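Local coordinates for protein tryptophan halogenase (Shewanella frigidimarina, PDB 2PYX) that probably acts as a flavin-dependent halogenase, using FAD in the manner of flavoprotein monooxygenases to halogenate tryptophan or a related substrate, at residues E60-W63 with P64-S68; V158-Q161 with Y162-Q165; L515-V518 with A519-G522. All blocks are in the same frame, centred on the assembly; numbering follows the deposited sequence.

In the fold
Along the chain the order is contact 1, contact 2, contact 3, and in space they step outward from the interior: their centres lie about 7, 21 and 26 Å from the centre of the chain. Contact 1 joins strand 60-61 to helix 65-73. About 15 Å from it, centre to centre, contact 2 is a turn in the loop before strand 169-172, which pairs with strand 60-61; Arg67 NH1 of contact 1 probably bonds to Tyr162 O of contact 2. Contact 3 closes helix 511-520, about 13 Å from contact 2 and 20 Å from contact 1. The series thus leads from the predicted substrate site to the C-terminal surface.

Contact 1: residues E60-W63 with P64-S68; sequences EGTW and PSMRS
A strand-to-helix turn brings Thr62 and Trp63, just after strand 60-61, against Ser65 and Met66 at the start of helix 65-73, with Pro64 at the bend. Trp63 O holds the turn together, gripped by two donors from opposite faces of its carbonyl plane. Met66 N reaches it at 3.1 Å, in a nearly straight bond (168°), from well above the plane rather than on a lone pair. The hydroxyl OG1 of Thr62 donates to the same Trp63 O at 2.9 Å and takes a bond from Tyr170 N of the neighbouring strand, so it ties the turn to the sheet. With chi1 at 87°, Thr62 holds OG1 between its own backbone N and carbonyl carbon, where it can serve both partners. The side chains of Thr62 and Met66 cross at about a right angle: OG1 of Thr62 sits 3.5 Å from CB of selenomethionine Met66, whose chain bends twice and brings CE to 4.2 Å from Thr62 CG2. Pro64 CD lies alongside the tryptophan, 3.3 Å from Trp63 CB and 3.8 Å from ring atom Trp63 CE3. Ser65 OG comes within 3.7 Å of Trp63 CB, but its polar partner is Glu369 OE2 on helix 363-377. The indole NE1 of Trp63 bonds to Glu361 O, while its ring meets Phe113 and Phe460. Thr62 O also receives Lys89 NZ. Since Lys89 is the predicted active-site lysine and Glu361 a predicted tryptophan-binding residue, this strand-turn-helix connection is consistent with a wall of the substrate site of a tryptophan halogenase.

Contact 2: residues V158-Q161 with Y162-Q165; sequences VTAQ and YHFQ
Tyr162 meets Gln161 at the corner of a type II beta turn running from Ala160 to His163, on the surface of the loop before strand 169-172. Tyr162, third in the turn, has the positive phi (73°) that a type II turn needs there, and its N bonds to Glu77 OE1. Its CB lies 3.1 Å from Gln161 O, and its ring leads off to place OH on Ile75 O. His163 closes the turn: its N donates to Ala160 O at 3.0 Å. The imidazole turns its edge to Gln161 O, which lies in the ring plane 3.3 Å from His163 CD2, while the methyl Ala160 CB approaches the same CD2 obliquely at 3.9 Å. Thr159 holds CG2 anti to its backbone N, which brings this methyl 3.6 Å from His163 O and within 3.9 Å of His163 CB. Beyond Phe164, Gln165 is extended past CG, crosses toward Thr159 and brings NE2 to 3.6 Å from Thr159 OG1, a hydroxyl already bonded to Ser156 OG. The bond from His163 N to Ala160 O thus closes the turn, with van der Waals contacts around it. Further polar ties run outward: Lys155 NZ bonds to Ala160 O, and the Gln161 amide pairs with Asp76 OD2 and Glu77 N, fastening the turn to the start of helix 77-83.

Contact 3: residues L515-V518 with A519-G522; sequences LDKV and AQYG
With chi1 near -67° in Lys517 and -62° in Tyr521, both side chains leave the end of helix 511-520 in the same sense and run side by side, one turn apart. Lys517 CD comes to the edge of the phenol, in the ring plane, 3.7 Å from Tyr521 CD2. The lysine chain is bent at its second and fourth torsions and turns NZ away from the ring to a water, to which it donates at 2.8 Å. That water donates in turn to Gln520 OE1 at 2.7 Å, bridging the ammonium group and the amide. Gln520 instead has CG anti to its backbone N and lays CG over one face of the Tyr521 ring, 3.5 Å above its plane and offset toward the rim. Here the helix ends. Ala519 N still makes the regular bond to Leu515 O at 2.9 Å, and Gln520 N one to Asp516 O. Then Lys517 O takes two donors: Tyr521 N at 2.8 Å, and Gly522 N at 3.1 Å, the latter in the carbonyl plane and on a lone pair. This second bond is a five-residue step, wider than an alpha-helical one, and Gly522 continues with a positive phi of 91°. On the inner side, Val518 packs on Asn78 and Ile81 of helix 77-83 while Val518 O accepts from Arg82 NH2. Lys517 O and Val518 O thus both find donors as the helix stops, and on the solvent-facing side the lysine ammonium reaches the glutamine amide through water, a water-mediated link between exposed side chains.

Contact 1: residues E60-W63 with P64-S68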
# COMPACT_ATOMS: atom_id res chain seq x y z
N GLU A 60 -8.00 -6.10 -0.18
CA GLU A 60 -6.75 -5.39 -0.29
C GLU A 60 -6.79 -4.18 0.62
O GLU A 60 -7.87 -3.65 0.88
CB GLU A 60 -6.56 -4.92 -1.73
CG GLU A 60 -5.17 -4.44 -2.00
CD GLU A 60 -4.85 -4.34 -3.48
OE1 GLU A 60 -5.74 -4.65 -4.29
OE2 GLU A 60 -3.70 -3.95 -3.82
N GLY A 61 -5.62 -3.80 1.15
CA GLY A 61 -5.48 -2.62 1.97
C GLY A 61 -4.87 -1.43 1.23
O GLY A 61 -4.13 -1.56 0.24
N THR A 62 -5.13 -0.25 1.79
CA THR A 62 -4.59 1.01 1.28
C THR A 62 -3.89 1.78 2.37
O THR A 62 -3.92 1.42 3.55
CB THR A 62 -5.67 1.92 0.68
OG1 THR A 62 -6.28 2.73 1.69
CG2 THR A 62 -6.73 1.15 -0.01
N TRP A 63 -3.24 2.86 1.94
CA TRP A 63 -2.65 3.85 2.84
C TRP A 63 -3.65 5.02 2.91
O TRP A 63 -4.61 5.08 2.15
CB TRP A 63 -1.21 4.26 2.39
CG TRP A 63 -0.16 3.27 2.87
CD1 TRP A 63 0.00 1.99 2.41
CD2 TRP A 63 0.80 3.44 3.92
NE1 TRP A 63 1.02 1.37 3.10
CE2 TRP A 63 1.53 2.24 4.03
CE3 TRP A 63 1.14 4.50 4.76
CZ2 TRP A 63 2.52 2.05 4.98
CZ3 TRP A 63 2.14 4.33 5.67
CH2 TRP A 63 2.83 3.13 5.78
N PRO A 64 -3.40 5.96 3.82
CA PRO A 64 -4.27 7.11 3.90
C PRO A 64 -4.31 7.99 2.67
O PRO A 64 -5.27 8.74 2.51
CB PRO A 64 -3.70 7.89 5.08
CG PRO A 64 -3.01 6.86 5.94
CD PRO A 64 -2.42 5.90 4.93
N SER A 65 -3.30 7.87 1.81
CA SER A 65 -3.29 8.55 0.52
C SER A 65 -4.57 8.30 -0.28
O SER A 65 -5.01 9.17 -1.06
CB SER A 65 -2.08 8.09 -0.27
OG SER A 65 -2.01 6.67 -0.30
N MSE A 66 -5.21 7.14 -0.07
CA MSE A 66 -6.36 6.77 -0.86
C MSE A 66 -7.52 7.72 -0.61
O MSE A 66 -8.33 7.96 -1.50
CB MSE A 66 -6.78 5.34 -0.57
CG MSE A 66 -7.84 4.81 -1.53
SE MSE A 66 -7.39 4.88 -3.43
CE MSE A 66 -6.15 3.41 -3.46
N ARG A 67 -7.59 8.29 0.59
CA ARG A 67 -8.61 9.33 0.83
C ARG A 67 -8.47 10.49 -0.15
O ARG A 67 -9.47 10.97 -0.73
CB ARG A 67 -8.56 9.84 2.28
CG ARG A 67 -8.85 8.81 3.36
CD ARG A 67 -8.82 9.40 4.78
NE ARG A 67 -7.48 9.86 5.11
CZ ARG A 67 -7.03 11.11 4.96
NH1 ARG A 67 -7.84 12.07 4.56
NH2 ARG A 67 -5.77 11.39 5.23
N SER A 68 -7.21 10.90 -0.37
CA SER A 68 -6.92 11.99 -1.30
C SER A 68 -7.16 11.59 -2.74
O SER A 68 -7.74 12.35 -3.49
CB SER A 68 -5.49 12.50 -1.11
OG SER A 68 -5.20 13.48 -2.08

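Contact 2: residues V158-Q161 with Y162-Q165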
# COMPACT_ATOMS: atom_id res chain seq x y z
N VAL A 158 -20.67 11.84 12.41
CA VAL A 158 -20.81 13.28 12.18
C VAL A 158 -19.59 13.90 11.52
O VAL A 158 -19.60 15.07 11.11
CB VAL A 158 -21.12 14.05 13.52
CG1 VAL A 158 -22.41 13.51 14.13
CG2 VAL A 158 -19.97 13.94 14.50
N THR A 159 -18.51 13.13 11.39
CA THR A 159 -17.32 13.60 10.71
C THR A 159 -17.51 13.64 9.18
O THR A 159 -18.11 12.74 8.59
CB THR A 159 -16.13 12.69 11.04
OG1 THR A 159 -16.02 12.57 12.47
CG2 THR A 159 -14.84 13.26 10.49
N ALA A 160 -16.98 14.67 8.55
CA ALA A 160 -17.12 14.88 7.11
C ALA A 160 -16.44 13.78 6.31
O ALA A 160 -15.48 13.15 6.80
CB ALA A 160 -16.53 16.23 6.73
N GLN A 161 -16.93 13.56 5.09
CA GLN A 161 -16.26 12.63 4.17
C GLN A 161 -14.79 12.93 4.09
O GLN A 161 -14.38 14.09 3.90
CB GLN A 161 -16.87 12.74 2.78
CG GLN A 161 -18.25 12.20 2.72
CD GLN A 161 -18.85 12.25 1.33
OE1 GLN A 161 -18.15 12.07 0.33
NE2 GLN A 161 -20.17 12.49 1.27
N TYR A 162 -14.00 11.86 4.24
CA TYR A 162 -12.54 11.87 4.07
C TYR A 162 -11.78 12.59 5.21
O TYR A 162 -10.55 12.60 5.24
CB TYR A 162 -12.13 12.38 2.69
CG TYR A 162 -12.71 11.56 1.56
CD1 TYR A 162 -12.45 10.21 1.45
CD2 TYR A 162 -13.54 12.15 0.59
CE1 TYR A 162 -12.96 9.47 0.40
CE2 TYR A 162 -14.07 11.41 -0.44
CZ TYR A 162 -13.79 10.05 -0.53
OH TYR A 162 -14.30 9.28 -1.53
N HIS A 163 -12.51 13.21 6.13
CA HIS A 163 -11.91 13.75 7.34
C HIS A 163 -11.83 12.71 8.42
O HIS A 163 -12.44 11.64 8.31
CB HIS A 163 -12.67 15.00 7.82
CG HIS A 163 -12.46 16.18 6.94
ND1 HIS A 163 -11.72 17.27 7.35
CD2 HIS A 163 -12.81 16.42 5.66
CE1 HIS A 163 -11.67 18.15 6.36
NE2 HIS A 163 -12.32 17.65 5.32
N PHE A 164 -11.10 13.01 9.47
CA PHE A 164 -10.79 12.01 10.45
C PHE A 164 -10.48 12.57 11.81
O PHE A 164 -10.10 13.74 11.93
CB PHE A 164 -9.61 11.13 9.95
CG PHE A 164 -8.34 11.86 9.67
CD1 PHE A 164 -7.46 12.17 10.70
CD2 PHE A 164 -8.01 12.25 8.38
CE1 PHE A 164 -6.27 12.84 10.45
CE2 PHE A 164 -6.81 12.93 8.14
CZ PHE A 164 -5.95 13.21 9.17
N GLN A 165 -10.65 11.72 12.82
CA GLN A 165 -10.11 11.94 14.14
C GLN A 165 -8.72 11.34 14.27
O GLN A 165 -7.83 11.94 14.85
CB GLN A 165 -11.11 11.45 15.18
CG GLN A 165 -12.31 12.42 15.21
CD GLN A 165 -13.51 11.87 15.93
OE1 GLN A 165 -13.71 12.13 17.11
NE2 GLN A 165 -14.31 11.10 15.23

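Contact 3: residues L515-V518 with A519-G522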
# COMPACT_ATOMS: atom_id res chain seq x y z
N LEU A 515 -20.07 1.64 10.43
CA LEU A 515 -20.40 1.21 9.09
C LEU A 515 -21.91 0.98 8.94
O LEU A 515 -22.46 1.28 7.88
CB LEU A 515 -19.59 -0.03 8.72
CG LEU A 515 -18.10 0.24 8.52
CD1 LEU A 515 -17.35 -1.10 8.43
CD2 LEU A 515 -17.82 1.07 7.28
N ASP A 516 -22.58 0.50 9.99
CA ASP A 516 -24.04 0.38 9.92
C ASP A 516 -24.71 1.74 9.65
O ASP A 516 -25.65 1.83 8.85
CB ASP A 516 -24.59 -0.19 11.22
CG ASP A 516 -24.34 -1.67 11.38
OD1 ASP A 516 -24.01 -2.38 10.40
OD2 ASP A 516 -24.49 -2.13 12.53
N LYS A 517 -24.24 2.78 10.32
CA LYS A 517 -24.79 4.13 10.10
C LYS A 517 -24.33 4.76 8.79
O LYS A 517 -25.03 5.57 8.20
CB LYS A 517 -24.51 5.05 11.30
CG LYS A 517 -25.26 4.63 12.57
CD LYS A 517 -26.76 4.91 12.44
CE LYS A 517 -27.56 4.55 13.72
NZ LYS A 517 -27.52 3.09 13.98
N VAL A 518 -23.13 4.42 8.34
CA VAL A 518 -22.69 4.89 7.02
C VAL A 518 -23.59 4.31 5.95
O VAL A 518 -23.93 4.99 5.00
CB VAL A 518 -21.22 4.50 6.74
CG1 VAL A 518 -20.87 4.77 5.28
CG2 VAL A 518 -20.30 5.26 7.66
N ALA A 519 -23.98 3.04 6.11
CA ALA A 519 -24.87 2.38 5.15
C ALA A 519 -26.24 3.07 5.11
O ALA A 519 -26.81 3.32 4.04
CB ALA A 519 -25.01 0.91 5.48
N GLN A 520 -26.74 3.43 6.29
CA GLN A 520 -28.11 3.94 6.44
C GLN A 520 -28.25 5.45 6.20
O GLN A 520 -29.24 5.93 5.60
CB GLN A 520 -28.61 3.57 7.84
CG GLN A 520 -29.99 4.10 8.19
CD GLN A 520 -30.53 3.52 9.51
OE1 GLN A 520 -29.80 2.87 10.28
NE2 GLN A 520 -31.82 3.77 9.76
N TYR A 521 -27.26 6.22 6.68
CA TYR A 521 -27.32 7.67 6.60
C TYR A 521 -26.14 8.30 5.84
O TYR A 521 -26.33 9.27 5.11
CB TYR A 521 -27.35 8.25 8.02
CG TYR A 521 -28.55 7.85 8.84
CD1 TYR A 521 -29.79 8.45 8.62
CD2 TYR A 521 -28.43 6.91 9.85
CE1 TYR A 521 -30.90 8.09 9.39
CE2 TYR A 521 -29.53 6.55 10.62
CZ TYR A 521 -30.76 7.15 10.39
OH TYR A 521 -31.85 6.80 11.15
N GLY A 522 -24.94 7.79 6.06
CA GLY A 522 -23.77 8.36 5.39
C GLY A 522 -23.10 9.46 6.20
O GLY A 522 -23.73 10.10 7.06
O HOH W 1 -27.72 1.75 11.58